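Local coordinates for protein (alpha-amylase/trypsin inhibitor rati) (Eleusine coracana, PDB 1B1U) that inhibits both alpha-amylase and trypsin-like serine proteases, and may protect the seed against hydrolytic enzymes of its own and of outside origin, at residues L105-I108 with F113-S116; E58-L63 with K96-V101; V67-P70 with H74-R77; R27-G32 with R87-A92. One frame throughout, in Å; residues are numbered along the deposited sequence.

Contact 1 (L105-I108 with F113-S116); sequences LATI and FCLS
Thr107 OG1 lies 3.0 Å from Phe113 O, within hydrogen-bonding distance. OG1 has other polar neighbours, Gly111 O and the ND1 of His109; one hydroxyl proton cannot go to both carbonyls, and which one receives it is not settled. The hydroxyl occupies the crowded position between the backbone N and the carbonyl carbon (chi1 61°), which turns the CG2 methyl away from the bonding group and lets it approach the sulfur of Cys114, with CG2 and SG 4.2 Å apart. Around these atoms the chain has no regular secondary structure. This is the irregular tail that follows helix 87-93 in the cereal trypsin/alpha-amylase inhibitor fold, a helical domain held together by five disulfides, and one of those bonds ties Cys114 to Cys57 on helix 53-64. Thr107 also touches Cys57, while Ala106 O accepts a hydrogen bond from Arg56 of the same helix. A valine here would remove the hydroxyl, and the carbonyls of Phe113 and Gly111 would probably lose a polar mate. Phe113 contributes mainly backbone, its CB pointing away from Thr107; CD1 of Leu115 lies in the plane of its ring at the edge, 3.8 Å from Phe113 CD2.

Contact 2 (E58-L63 with K96-V101); sequences EAVRIL and KLVTEV
Neither Val60 with Val98 nor Leu63 with Leu97, the pairs that meet across this contact, brings a flat group to it; the paired flat groups, the guanidinium of Arg61 and the carboxylate of Glu58, lie on another side of the helix. The carboxylate carbon sits at the edge of the guanidinium, in its plane, so the two groups meet side-on and not face to face. Arg61 NE reaches Glu58 OE1 at 3.2 Å in an almost straight bond (170°), and Arg61 NH2 reaches Glu58 OE2 at 2.9 Å. Both oxygens are met on their syn side, though somewhat out of the carboxylate plane. This two-pronged grip, one helical turn apart, fixes the rotation of the guanidinium, and NH2 has a further acceptor in Gly66 O.

On the inward side, helix 53-64 of this disulfide-linked helical inhibitor fold faces the loop beyond helix 87-93, and every touching side chain is buried. Leu63 and Leu97 cross at about a right angle, methyl against methyl, Leu63 CD2 lying 4.1 Å from Leu97 CD1. Leu97 holds its CG anti to the carbonyl carbon (chi1 -69°), which lays CD1 against Leu63 CD2; Tyr23, Val24 and Cys44 also touch this leucine. Val60 CG2 and Val98 CG1 approach more loosely, at 4.4 Å, with Leu48 touching both valines. The loop is shaped by a type I turn from Lys96 to Thr99, in which Lys96 O accepts from Thr99 N at 2.9 Å; the Thr99 hydroxyl also points at this oxygen but is modelled too close for its exact distance to be trusted.

Contact 3 (V67-P70 with H74-R77); sequences VVTP and HEGR
Val67 and Glu75 hold the tight part of this contact through their backbones. Glu75 N donates to Val67 O at 2.9 Å, nearly along the C=O axis and with little bend at the hydrogen (159°). The same oxygen receives a CA-H...O contact from His74, whose CA is 3.2 Å away. The return bond, Val67 N to Glu75 O, is weak and strongly bent, at 124°. Next along, the backbones of Val68 and His74 come close as a non-hydrogen-bonded pair, with their CA atoms 4.0 Å apart.

Val68 and His74 point to the exposed face, where the imidazole leads away from the opposite strand. The other face carries Val67 and Glu75: Val67 CG1 rests 3.7 Å from Glu75 O, and Val67 also packs on Ile62 and Pro8. The extended Glu75 side chain crosses Thr69 at a slant, bringing CD to 3.5 Å from Thr69 OG1. This is a packing approach, because the carboxylate finds its polar partner in His14, whose ND1 is hydrogen-bonded to OE1. An alanine in place of Glu75 would probably leave the His14 imidazole without its carboxylate mate and open a gap beside the Thr69 hydroxyl. Past the strand, Gly76 adopts a positive phi at which a CB would jam against the carbonyl of Glu75. Together the strands form a short two-stranded antiparallel beta hairpin at the surface of an otherwise mainly helical inhibitor.

Contact 4 (R27-G32 with R87-A92); sequences RTCGVG and RQVQRA
Thr28 and Val89 carry most of the buried surface here, with Cys29 beside them, where the end of helix 19-29 meets the start of helix 87-93. In this disulfide-rich helical fold of the cereal inhibitors the junction is also closed covalently, because Cys29 is bonded to Cys85, just ahead of helix 87-93. The Thr28 and Val89 side chains run antiparallel past one another, Val89 CB lying 3.7 Å from Thr28 CG2. Their methyls CG2 and CG1 are modelled closer than two carbons can sit, so the exact spacing of that pair is doubtful, although the packing of the two residues is plain.

Cys29 gives a sounder measure: its SG lies 3.7 Å from Val89 CG1 and 3.8 Å from Val89 CB, so the sulfur of the disulfide rests alongside the valine. Val89 turns CG1 anti to its own backbone N (chi1 -176°), and this is the branch that meets Cys29. Just after Cys29 the chain leaves the helix at Gly30 with a positive phi.

Gln90 takes part through its backbone, its N lying 3.5 Å from Thr28 CG2, while its amide is engaged outside the contact, NE2 with Cys85 O and OE1 with Arg21 NH1. Thr28 packs on Phe93 as well, and its hydroxyl makes a weak hydrogen bond back to Val24 O. That same OG1 stands 4.1 Å from Gln90 CA.

In the fold
Along the chain, contact 3 is nested inside the loops closed by contacts 2 and 4, those two cross each other, and contact 1 follows in the tail. Contact 2 is the central one, about 5 Å from the centre of the chain. Contact 1 lies about 7 Å from it, centre to centre, and Leu105 N probably hydrogen-bonds to Val98 O between them. Contact 3 is about 17 Å from contact 2, centre to centre, yet Arg77 N probably hydrogen-bonds to Ile62 O, joining the hairpin to helix 53-64. Contact 4 lies on helix 87-93, whose chain runs on into 96-101 of contact 2, with centres about 14 Å apart. The four contacts join helices, hairpin and tail of one small disulfide-bonded inhibitor domain.

Contact 1 (L105-I108 with F113-S116)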
loop_
_atom_site.group_PDB
_atom_site.type_symbol
_atom_site.label_atom_id
_atom_site.label_comp_id
_atom_site.label_asym_id
_atom_site.label_seq_id
_atom_site.Cartn_x
_atom_site.Cartn_y
_atom_site.Cartn_z
ATOM N N LEU A 105 1.440 -11.038 5.231
ATOM C CA LEU A 105 0.037 -10.948 5.652
ATOM C C LEU A 105 -0.883 -11.618 4.634
ATOM O O LEU A 105 -0.787 -11.344 3.436
ATOM C CB LEU A 105 -0.380 -9.473 5.812
ATOM C CG LEU A 105 0.188 -8.636 6.974
ATOM C CD1 LEU A 105 0.189 -7.157 6.606
ATOM C CD2 LEU A 105 -0.646 -8.857 8.228
ATOM N N ALA A 106 -1.773 -12.490 5.106
ATOM C CA ALA A 106 -2.699 -13.166 4.207
ATOM C C ALA A 106 -3.589 -12.125 3.529
ATOM O O ALA A 106 -3.775 -11.017 4.026
ATOM C CB ALA A 106 -3.541 -14.185 4.964
ATOM N N THR A 107 -4.134 -12.486 2.383
ATOM C CA THR A 107 -4.963 -11.565 1.621
ATOM C C THR A 107 -6.230 -12.257 1.132
ATOM O O THR A 107 -6.609 -13.310 1.653
ATOM C CB THR A 107 -4.178 -11.052 0.412
ATOM O OG1 THR A 107 -3.829 -12.158 -0.431
ATOM C CG2 THR A 107 -2.919 -10.371 0.859
ATOM N N ILE A 108 -6.878 -11.655 0.130
ATOM C CA ILE A 108 -8.096 -12.208 -0.458
ATOM C C ILE A 108 -7.783 -13.584 -1.032
ATOM O O ILE A 108 -8.562 -14.518 -0.861
ATOM C CB ILE A 108 -8.669 -11.279 -1.597
ATOM C CG1 ILE A 108 -9.981 -11.844 -2.153
ATOM C CG2 ILE A 108 -7.687 -11.161 -2.743
ATOM C CD1 ILE A 108 -11.138 -10.839 -2.164
ATOM N N PHE A 113 0.513 -12.855 -0.651
ATOM C CA PHE A 113 0.761 -12.508 -2.044
ATOM C C PHE A 113 -0.514 -11.975 -2.682
ATOM O O PHE A 113 -1.608 -12.457 -2.391
ATOM C CB PHE A 113 1.254 -13.728 -2.837
ATOM C CG PHE A 113 0.288 -14.881 -2.852
ATOM C CD1 PHE A 113 0.052 -15.626 -1.707
ATOM C CD2 PHE A 113 -0.384 -15.229 -4.016
ATOM C CE1 PHE A 113 -0.832 -16.693 -1.722
ATOM C CE2 PHE A 113 -1.275 -16.301 -4.035
ATOM C CZ PHE A 113 -1.497 -17.031 -2.888
ATOM N N CYS A 114 -0.357 -10.970 -3.542
ATOM C CA CYS A 114 -1.471 -10.358 -4.262
ATOM C C CYS A 114 -1.342 -10.747 -5.731
ATOM O O CYS A 114 -0.321 -10.466 -6.356
ATOM C CB CYS A 114 -1.413 -8.837 -4.142
ATOM S SG CYS A 114 -2.050 -8.184 -2.572
ATOM N N LEU A 115 -2.366 -11.390 -6.284
ATOM C CA LEU A 115 -2.314 -11.802 -7.681
ATOM C C LEU A 115 -2.860 -10.736 -8.616
ATOM O O LEU A 115 -2.329 -10.520 -9.701
ATOM C CB LEU A 115 -3.110 -13.090 -7.880
ATOM C CG LEU A 115 -2.420 -14.438 -7.675
ATOM C CD1 LEU A 115 -0.907 -14.284 -7.627
ATOM C CD2 LEU A 115 -2.939 -15.032 -6.390
ATOM N N SER A 116 -3.920 -10.067 -8.183
ATOM C CA SER A 116 -4.566 -9.047 -8.996
ATOM C C SER A 116 -4.051 -7.621 -8.801
ATOM O O SER A 116 -4.826 -6.665 -8.873
ATOM C CB SER A 116 -6.071 -9.079 -8.738
ATOM O OG SER A 116 -6.657 -10.240 -9.296
#

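Contact 2 (E58-L63 with K96-V101)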
loop_
_atom_site.group_PDB
_atom_site.type_symbol
_atom_site.label_atom_id
_atom_site.label_comp_id
_atom_site.label_asym_id
_atom_site.label_seq_id
_atom_site.Cartn_x
_atom_site.Cartn_y
_atom_site.Cartn_z
ATOM N N GLU A 58 -6.583 -4.805 -2.226
ATOM C CA GLU A 58 -7.302 -3.669 -2.812
ATOM C C GLU A 58 -6.713 -2.378 -2.281
ATOM O O GLU A 58 -6.508 -1.428 -3.031
ATOM C CB GLU A 58 -8.802 -3.752 -2.465
ATOM C CG GLU A 58 -9.671 -2.555 -2.900
ATOM C CD GLU A 58 -9.473 -2.154 -4.351
ATOM O OE1 GLU A 58 -9.177 -3.021 -5.194
ATOM O OE2 GLU A 58 -9.623 -0.958 -4.656
ATOM N N ALA A 59 -6.441 -2.365 -0.980
ATOM C CA ALA A 59 -5.853 -1.219 -0.287
ATOM C C ALA A 59 -4.486 -0.854 -0.863
ATOM O O ALA A 59 -4.095 0.322 -0.876
ATOM C CB ALA A 59 -5.715 -1.529 1.200
ATOM N N VAL A 60 -3.750 -1.863 -1.322
ATOM C CA VAL A 60 -2.433 -1.638 -1.907
ATOM C C VAL A 60 -2.614 -1.032 -3.299
ATOM O O VAL A 60 -1.930 -0.079 -3.648
ATOM C CB VAL A 60 -1.613 -2.959 -1.987
ATOM C CG1 VAL A 60 -0.348 -2.761 -2.828
ATOM C CG2 VAL A 60 -1.220 -3.393 -0.585
ATOM N N ARG A 61 -3.544 -1.580 -4.076
ATOM C CA ARG A 61 -3.824 -1.058 -5.415
ATOM C C ARG A 61 -4.220 0.408 -5.314
ATOM O O ARG A 61 -3.819 1.232 -6.139
ATOM C CB ARG A 61 -4.962 -1.842 -6.078
ATOM C CG ARG A 61 -5.148 -1.552 -7.567
ATOM C CD ARG A 61 -6.575 -1.876 -8.031
ATOM N NE ARG A 61 -7.571 -1.128 -7.273
ATOM C CZ ARG A 61 -7.790 0.168 -7.444
ATOM N NH1 ARG A 61 -7.091 0.836 -8.341
ATOM N NH2 ARG A 61 -8.680 0.810 -6.705
ATOM N N ILE A 62 -5.000 0.739 -4.292
ATOM C CA ILE A 62 -5.439 2.119 -4.108
ATOM C C ILE A 62 -4.240 3.014 -3.816
ATOM O O ILE A 62 -4.222 4.188 -4.192
ATOM C CB ILE A 62 -6.445 2.263 -2.930
ATOM C CG1 ILE A 62 -7.634 1.313 -3.101
ATOM C CG2 ILE A 62 -6.931 3.697 -2.852
ATOM C CD1 ILE A 62 -8.644 1.369 -1.933
ATOM N N LEU A 63 -3.248 2.460 -3.119
ATOM C CA LEU A 63 -2.041 3.211 -2.777
ATOM C C LEU A 63 -1.329 3.589 -4.062
ATOM O O LEU A 63 -0.882 4.721 -4.234
ATOM C CB LEU A 63 -1.103 2.359 -1.911
ATOM C CG LEU A 63 0.320 2.858 -1.621
ATOM C CD1 LEU A 63 0.298 4.220 -0.905
ATOM C CD2 LEU A 63 1.032 1.805 -0.775
ATOM N N LYS A 96 4.132 -6.041 -3.071
ATOM C CA LYS A 96 4.951 -7.023 -2.380
ATOM C C LYS A 96 4.882 -6.755 -0.884
ATOM O O LYS A 96 5.406 -7.523 -0.083
ATOM C CB LYS A 96 6.413 -6.952 -2.863
ATOM C CG LYS A 96 6.624 -7.110 -4.372
ATOM C CD LYS A 96 6.320 -8.517 -4.847
ATOM C CE LYS A 96 5.866 -8.530 -6.313
ATOM N NZ LYS A 96 5.050 -9.734 -6.685
ATOM N N LEU A 97 4.220 -5.665 -0.512
ATOM C CA LEU A 97 4.099 -5.305 0.889
ATOM C C LEU A 97 3.453 -6.400 1.731
ATOM O O LEU A 97 3.580 -6.412 2.953
ATOM C CB LEU A 97 3.293 -4.013 1.034
ATOM C CG LEU A 97 3.910 -2.699 0.555
ATOM C CD1 LEU A 97 2.826 -1.627 0.582
ATOM C CD2 LEU A 97 5.085 -2.286 1.440
ATOM N N VAL A 98 2.762 -7.329 1.091
ATOM C CA VAL A 98 2.103 -8.381 1.841
ATOM C C VAL A 98 2.915 -9.678 1.873
ATOM O O VAL A 98 2.550 -10.630 2.559
ATOM C CB VAL A 98 0.688 -8.677 1.269
ATOM C CG1 VAL A 98 -0.080 -7.367 1.033
ATOM C CG2 VAL A 98 0.801 -9.469 -0.014
ATOM N N THR A 99 4.019 -9.720 1.139
ATOM C CA THR A 99 4.835 -10.922 1.119
ATOM C C THR A 99 5.551 -11.180 2.444
ATOM O O THR A 99 5.809 -10.258 3.235
ATOM C CB THR A 99 5.880 -10.872 -0.013
ATOM O OG1 THR A 99 6.692 -9.699 0.133
ATOM C CG2 THR A 99 5.188 -10.860 -1.363
ATOM N N GLU A 100 5.861 -12.455 2.665
ATOM C CA GLU A 100 6.534 -12.921 3.874
ATOM C C GLU A 100 7.781 -12.098 4.190
ATOM O O GLU A 100 7.942 -11.611 5.307
ATOM C CB GLU A 100 6.880 -14.415 3.729
ATOM C CG GLU A 100 8.293 -14.813 4.154
ATOM C CD GLU A 100 8.449 -14.961 5.661
ATOM O OE1 GLU A 100 8.093 -16.039 6.193
ATOM O OE2 GLU A 100 8.934 -14.003 6.312
ATOM N N VAL A 101 8.655 -11.935 3.201
ATOM C CA VAL A 101 9.875 -11.166 3.396
ATOM C C VAL A 101 9.485 -9.787 3.872
ATOM O O VAL A 101 10.212 -9.147 4.634
ATOM C CB VAL A 101 10.673 -11.023 2.090
ATOM C CG1 VAL A 101 9.763 -11.257 0.895
ATOM C CG2 VAL A 101 11.306 -9.652 2.019
#

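Contact 3 (V67-P70 with H74-R77)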
loop_
_atom_site.group_PDB
_atom_site.type_symbol
_atom_site.label_atom_id
_atom_site.label_comp_id
_atom_site.label_asym_id
_atom_site.label_seq_id
_atom_site.Cartn_x
_atom_site.Cartn_y
_atom_site.Cartn_z
ATOM N N VAL A 67 -8.423 5.852 -6.183
ATOM C CA VAL A 67 -9.836 5.520 -6.158
ATOM C C VAL A 67 -10.701 6.755 -5.869
ATOM O O VAL A 67 -10.227 7.763 -5.324
ATOM C CB VAL A 67 -10.088 4.385 -5.099
ATOM C CG1 VAL A 67 -10.542 4.971 -3.774
ATOM C CG2 VAL A 67 -11.084 3.372 -5.635
ATOM N N VAL A 68 -11.965 6.677 -6.280
ATOM C CA VAL A 68 -12.923 7.751 -6.043
ATOM C C VAL A 68 -13.825 7.269 -4.907
ATOM O O VAL A 68 -14.431 6.206 -5.000
ATOM C CB VAL A 68 -13.829 8.064 -7.304
ATOM C CG1 VAL A 68 -14.353 9.485 -7.224
ATOM C CG2 VAL A 68 -13.061 7.884 -8.594
ATOM N N THR A 69 -13.880 8.036 -3.825
ATOM C CA THR A 69 -14.724 7.703 -2.680
ATOM C C THR A 69 -16.168 7.809 -3.165
ATOM O O THR A 69 -16.446 8.531 -4.119
ATOM C CB THR A 69 -14.506 8.721 -1.524
ATOM O OG1 THR A 69 -13.139 8.679 -1.104
ATOM C CG2 THR A 69 -15.401 8.408 -0.335
ATOM N N PRO A 70 -17.098 7.060 -2.549
ATOM C CA PRO A 70 -18.506 7.134 -2.968
ATOM C C PRO A 70 -19.105 8.538 -2.812
ATOM O O PRO A 70 -20.213 8.808 -3.282
ATOM C CB PRO A 70 -19.203 6.106 -2.077
ATOM C CG PRO A 70 -18.110 5.176 -1.651
ATOM C CD PRO A 70 -16.902 6.054 -1.491
ATOM N N HIS A 74 -11.840 11.838 -4.318
ATOM C CA HIS A 74 -10.823 10.865 -4.678
ATOM C C HIS A 74 -9.679 10.840 -3.677
ATOM O O HIS A 74 -9.306 11.868 -3.111
ATOM C CB HIS A 74 -10.269 11.197 -6.071
ATOM C CG HIS A 74 -10.418 12.640 -6.459
ATOM N ND1 HIS A 74 -10.893 13.606 -5.594
ATOM C CD2 HIS A 74 -10.160 13.282 -7.626
ATOM C CE1 HIS A 74 -10.921 14.776 -6.208
ATOM N NE2 HIS A 74 -10.482 14.606 -7.442
ATOM N N GLU A 75 -9.126 9.657 -3.457
ATOM C CA GLU A 75 -8.000 9.512 -2.545
ATOM C C GLU A 75 -7.182 8.316 -2.999
ATOM O O GLU A 75 -7.735 7.306 -3.435
ATOM C CB GLU A 75 -8.485 9.330 -1.094
ATOM C CG GLU A 75 -9.455 8.175 -0.848
ATOM C CD GLU A 75 -10.109 8.233 0.537
ATOM O OE1 GLU A 75 -10.127 9.318 1.157
ATOM O OE2 GLU A 75 -10.606 7.191 1.008
ATOM N N GLY A 76 -5.862 8.440 -2.920
ATOM C CA GLY A 76 -4.998 7.355 -3.343
ATOM C C GLY A 76 -3.969 7.834 -4.346
ATOM O O GLY A 76 -3.852 9.032 -4.593
ATOM N N ARG A 77 -3.234 6.898 -4.938
ATOM C CA ARG A 77 -2.195 7.238 -5.906
ATOM C C ARG A 77 -1.146 8.110 -5.215
ATOM O O ARG A 77 -0.862 9.235 -5.620
ATOM C CB ARG A 77 -2.793 7.974 -7.112
ATOM C CG ARG A 77 -1.855 8.090 -8.318
ATOM C CD ARG A 77 -1.786 9.533 -8.852
ATOM N NE ARG A 77 -0.707 9.727 -9.823
ATOM C CZ ARG A 77 -0.562 9.006 -10.930
ATOM N NH1 ARG A 77 -1.426 8.040 -11.215
ATOM N NH2 ARG A 77 0.443 9.247 -11.757
#

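Contact 4 (R27-G32 with R87-A92)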
loop_
_atom_site.group_PDB
_atom_site.type_symbol
_atom_site.label_atom_id
_atom_site.label_comp_id
_atom_site.label_asym_id
_atom_site.label_seq_id
_atom_site.Cartn_x
_atom_site.Cartn_y
_atom_site.Cartn_z
ATOM N N ARG A 27 12.567 1.801 0.309
ATOM C CA ARG A 27 12.883 0.391 0.061
ATOM C C ARG A 27 12.960 0.041 -1.434
ATOM O O ARG A 27 13.663 -0.898 -1.838
ATOM C CB ARG A 27 11.820 -0.493 0.736
ATOM C CG ARG A 27 11.576 -1.838 0.061
ATOM C CD ARG A 27 12.512 -2.917 0.608
ATOM N NE ARG A 27 12.283 -4.248 0.039
ATOM C CZ ARG A 27 12.540 -4.582 -1.216
ATOM N NH1 ARG A 27 13.037 -3.690 -2.055
ATOM N NH2 ARG A 27 12.311 -5.814 -1.632
ATOM N N THR A 28 12.222 0.800 -2.240
ATOM C CA THR A 28 12.145 0.587 -3.680
ATOM C C THR A 28 13.282 1.231 -4.480
ATOM O O THR A 28 13.870 0.602 -5.358
ATOM C CB THR A 28 10.790 1.120 -4.225
ATOM O OG1 THR A 28 9.708 0.331 -3.707
ATOM C CG2 THR A 28 10.755 1.058 -5.713
ATOM N N CYS A 29 13.592 2.482 -4.177
ATOM C CA CYS A 29 14.631 3.195 -4.908
ATOM C C CYS A 29 15.782 3.641 -4.005
ATOM O O CYS A 29 16.758 4.231 -4.470
ATOM C CB CYS A 29 14.012 4.415 -5.613
ATOM S SG CYS A 29 12.337 4.152 -6.302
ATOM N N GLY A 30 15.658 3.361 -2.712
ATOM C CA GLY A 30 16.699 3.734 -1.771
ATOM C C GLY A 30 16.543 5.153 -1.267
ATOM O O GLY A 30 17.311 5.591 -0.411
ATOM N N VAL A 31 15.548 5.865 -1.791
ATOM C CA VAL A 31 15.293 7.249 -1.410
ATOM C C VAL A 31 14.711 7.392 -0.004
ATOM O O VAL A 31 13.580 6.980 0.247
ATOM C CB VAL A 31 14.323 7.914 -2.410
ATOM C CG1 VAL A 31 13.651 9.132 -1.765
ATOM C CG2 VAL A 31 15.083 8.321 -3.668
ATOM N N GLY A 32 15.486 7.990 0.901
ATOM C CA GLY A 32 15.037 8.180 2.271
ATOM C C GLY A 32 14.523 9.585 2.563
ATOM O O GLY A 32 15.209 10.565 2.250
ATOM N N ARG A 87 7.603 6.422 -10.285
ATOM C CA ARG A 87 6.462 5.709 -9.734
ATOM C C ARG A 87 6.346 4.282 -10.262
ATOM O O ARG A 87 5.644 3.469 -9.670
ATOM C CB ARG A 87 5.160 6.475 -10.018
ATOM C CG ARG A 87 4.893 6.774 -11.485
ATOM C CD ARG A 87 3.836 7.872 -11.641
ATOM N NE ARG A 87 4.167 9.109 -10.924
ATOM C CZ ARG A 87 3.709 10.312 -11.258
ATOM N NH1 ARG A 87 2.903 10.451 -12.298
ATOM N NH2 ARG A 87 4.033 11.376 -10.545
ATOM N N GLN A 88 7.028 3.971 -11.362
ATOM C CA GLN A 88 6.967 2.620 -11.931
ATOM C C GLN A 88 7.880 1.649 -11.186
ATOM O O GLN A 88 7.792 0.433 -11.357
ATOM C CB GLN A 88 7.329 2.632 -13.419
ATOM C CG GLN A 88 7.160 1.270 -14.127
ATOM C CD GLN A 88 6.239 0.286 -13.388
ATOM O OE1 GLN A 88 5.082 0.592 -13.105
ATOM N NE2 GLN A 88 6.758 -0.901 -13.077
ATOM N N VAL A 89 8.774 2.192 -10.370
ATOM C CA VAL A 89 9.658 1.365 -9.568
ATOM C C VAL A 89 8.818 1.078 -8.320
ATOM O O VAL A 89 8.700 -0.073 -7.897
ATOM C CB VAL A 89 10.967 2.127 -9.226
ATOM C CG1 VAL A 89 11.932 1.233 -8.463
ATOM C CG2 VAL A 89 11.635 2.573 -10.513
ATOM N N GLN A 90 8.195 2.129 -7.782
ATOM C CA GLN A 90 7.326 2.028 -6.601
ATOM C C GLN A 90 6.157 1.096 -6.885
ATOM O O GLN A 90 5.848 0.212 -6.095
ATOM C CB GLN A 90 6.792 3.412 -6.199
ATOM C CG GLN A 90 7.743 4.550 -6.537
ATOM C CD GLN A 90 7.448 5.851 -5.807
ATOM O OE1 GLN A 90 6.756 5.879 -4.787
ATOM N NE2 GLN A 90 7.987 6.943 -6.330
ATOM N N ARG A 91 5.509 1.300 -8.026
ATOM C CA ARG A 91 4.386 0.473 -8.426
ATOM C C ARG A 91 4.820 -0.977 -8.494
ATOM O O ARG A 91 4.083 -1.875 -8.095
ATOM C CB ARG A 91 3.873 0.918 -9.792
ATOM C CG ARG A 91 2.646 1.791 -9.719
ATOM C CD ARG A 91 2.427 2.544 -11.023
ATOM N NE ARG A 91 1.332 3.502 -10.922
ATOM C CZ ARG A 91 1.363 4.612 -10.183
ATOM N NH1 ARG A 91 2.441 4.922 -9.465
ATOM N NH2 ARG A 91 0.314 5.417 -10.160
ATOM N N ALA A 92 6.020 -1.213 -9.013
ATOM C CA ALA A 92 6.545 -2.577 -9.122
ATOM C C ALA A 92 6.737 -3.238 -7.746
ATOM O O ALA A 92 6.506 -4.429 -7.595
ATOM C CB ALA A 92 7.869 -2.570 -9.894
#